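Local coordinates for protein XRE family transcriptional regulator (Pseudomonas putida, PDB 6F8H) that is the antitoxin GraA, which probably neutralises the toxin GraT and binds operator DNA through a helix-turn-helix domain, at residues A[37-42]-A[66-71]. Sequence-based numbering, arbitrary orientation.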
loop_
_atom_site.group_PDB
_atom_site.type_symbol
_atom_site.label_atom_id
_atom_site.label_comp_id
_atom_site.label_asym_id
_atom_site.label_seq_id
_atom_site.Cartn_x
_atom_site.Cartn_y
_atom_site.Cartn_z
ATOM N N ALA A 37 14.373 -15.642 -5.692
ATOM C CA ALA A 37 15.013 -14.397 -6.151
ATOM C C ALA A 37 15.412 -14.446 -7.618
ATOM O O ALA A 37 15.166 -13.496 -8.362
ATOM C CB ALA A 37 16.250 -14.075 -5.291
ATOM N N ARG A 38 16.068 -15.532 -8.017
ATOM C CA ARG A 38 16.462 -15.687 -9.413
ATOM C C ARG A 38 15.246 -15.609 -10.351
ATOM O O ARG A 38 15.296 -14.932 -11.386
ATOM C CB ARG A 38 17.197 -17.005 -9.642
ATOM C CG ARG A 38 17.704 -17.145 -11.093
ATOM C CD ARG A 38 18.244 -18.533 -11.430
ATOM N NE ARG A 38 19.132 -19.043 -10.381
ATOM C CZ ARG A 38 19.944 -20.089 -10.522
ATOM N NH1 ARG A 38 20.004 -20.732 -11.689
ATOM N NH2 ARG A 38 20.701 -20.485 -9.503
ATOM N N ALA A 39 14.152 -16.284 -9.987
ATOM C CA ALA A 39 12.971 -16.286 -10.841
ATOM C C ALA A 39 12.292 -14.912 -10.846
ATOM O O ALA A 39 11.772 -14.469 -11.876
ATOM C CB ALA A 39 11.989 -17.383 -10.402
ATOM N N LEU A 40 12.310 -14.236 -9.699
ATOM C CA LEU A 40 11.782 -12.872 -9.577
ATOM C C LEU A 40 12.596 -11.821 -10.324
ATOM O O LEU A 40 12.102 -10.721 -10.588
ATOM C CB LEU A 40 11.701 -12.461 -8.107
ATOM C CG LEU A 40 10.653 -13.168 -7.239
ATOM C CD1 LEU A 40 10.730 -12.699 -5.769
ATOM C CD2 LEU A 40 9.267 -12.929 -7.814
ATOM N N GLY A 41 13.843 -12.150 -10.648
ATOM C CA GLY A 41 14.763 -11.177 -11.221
ATOM C C GLY A 41 15.186 -10.110 -10.213
ATOM O O GLY A 41 15.434 -8.976 -10.590
ATOM N N VAL A 42 15.235 -10.467 -8.931
ATOM C CA VAL A 42 15.684 -9.552 -7.876
ATOM C C VAL A 42 16.837 -10.167 -7.088
ATOM O O VAL A 42 17.189 -11.328 -7.276
ATOM C CB VAL A 42 14.547 -9.176 -6.860
ATOM C CG1 VAL A 42 13.316 -8.660 -7.583
ATOM C CG2 VAL A 42 14.188 -10.374 -5.955
ATOM N N SER A 66 3.447 -11.785 -8.958
ATOM C CA SER A 66 2.258 -12.226 -9.676
ATOM C C SER A 66 2.631 -13.036 -10.924
ATOM O O SER A 66 2.015 -14.057 -11.221
ATOM C CB SER A 66 1.403 -11.029 -10.070
ATOM O OG SER A 66 2.020 -10.272 -11.082
ATOM N N ILE A 67 3.638 -12.574 -11.663
ATOM C CA ILE A 67 4.107 -13.337 -12.809
ATOM C C ILE A 67 4.753 -14.629 -12.352
ATOM O O ILE A 67 4.436 -15.705 -12.849
ATOM C CB ILE A 67 5.114 -12.536 -13.668
ATOM C CG1 ILE A 67 4.412 -11.338 -14.287
ATOM C CG2 ILE A 67 5.660 -13.407 -14.783
ATOM C CD1 ILE A 67 5.311 -10.511 -15.148
ATOM N N CYS A 68 5.639 -14.512 -11.375
ATOM C CA CYS A 68 6.454 -15.634 -10.943
ATOM C C CYS A 68 5.633 -16.747 -10.297
ATOM O O CYS A 68 5.908 -17.929 -10.517
ATOM C CB CYS A 68 7.539 -15.143 -9.972
ATOM S SG CYS A 68 8.615 -16.436 -9.370
ATOM N N LEU A 69 4.619 -16.378 -9.515
ATOM C CA LEU A 69 3.887 -17.378 -8.734
ATOM C C LEU A 69 2.434 -17.558 -9.170
ATOM O O LEU A 69 1.684 -18.273 -8.503
ATOM C CB LEU A 69 3.915 -17.019 -7.237
ATOM C CG LEU A 69 5.262 -16.832 -6.543
ATOM C CD1 LEU A 69 5.071 -16.229 -5.159
ATOM C CD2 LEU A 69 6.006 -18.161 -6.450
ATOM N N ASP A 70 2.046 -16.907 -10.268
ATOM C CA ASP A 70 0.689 -17.028 -10.828
ATOM C C ASP A 70 -0.419 -16.450 -9.937
ATOM O O ASP A 70 -1.410 -17.125 -9.638
ATOM C CB ASP A 70 0.360 -18.492 -11.141
ATOM C CG ASP A 70 1.143 -19.028 -12.321
ATOM O OD1 ASP A 70 1.293 -18.278 -13.310
ATOM O OD2 ASP A 70 1.606 -20.192 -12.258
ATOM N N THR A 71 -0.263 -15.195 -9.534
ATOM C CA THR A 71 -1.303 -14.517 -8.764
ATOM C C THR A 71 -1.608 -13.202 -9.439
ATOM O O THR A 71 -0.970 -12.854 -10.425
ATOM C CB THR A 71 -0.868 -14.229 -7.317
ATOM O OG1 THR A 71 0.098 -13.175 -7.332
ATOM C CG2 THR A 71 -0.266 -15.464 -6.676
#
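Cys68 reaches across from helix 59-69 and lodges its thiol against two consecutive residues at the end of helix 33-40. Its sulfur SG lies 3.7 Å from CB of Ala39 and 3.9 Å from CD2 of Leu40. That same methyl, CD2 of Leu40, also presses on CB of Cys68 at 3.5 Å, so a single leucine branch touches both side-chain atoms of the cysteine. Cys68 is the one residue of 66-71 that these two meet, and all three are buried; the contact is apolar and small, 126 Å² with both sides summed.

The torsions explain the fit. In Cys68 the CA-CB bond already faces helix 33-40, and SG continues outward anti to its own backbone N (chi1 -180°), which carries the sulfur to the methyl of Ala39. The CA-CB bond of Leu40 runs past 66-71 rather than at it, and the end of the side chain closes the gap: chi2 of 177° puts CD1 anti to CA, which leaves the other branch, CD2, turned to the cysteine. The nearest backbone approach is 6.2 Å between CA of Leu40 and CA of Cys68, consistent with the small side chains of Ala39 and Cys68 at the interface.

Just beyond Leu40 the helix stops in a Schellman motif: Val42 N bonds to Ala37 O at 3.1 Å and Gly41 N to Arg38 O at 3.2 Å, with Gly41 as the positive-phi C-prime residue. This ending starts the turn between helices 33-40 and 44-51, probably the helix-turn-helix pair as in other XRE-family regulators. Leu40 O accepts a hydrogen bond from Arg64 NH1, a polar tie to helix 59-69.

Leu40 also packs on Met61 and Leu65 of helix 59-69 and on Val47 of helix 44-51, joining three helices. Leu103 and Gln101 of the second subunit pack on Ala39 and Cys68, while Leu69 turns to helices 17-29 and 73-99.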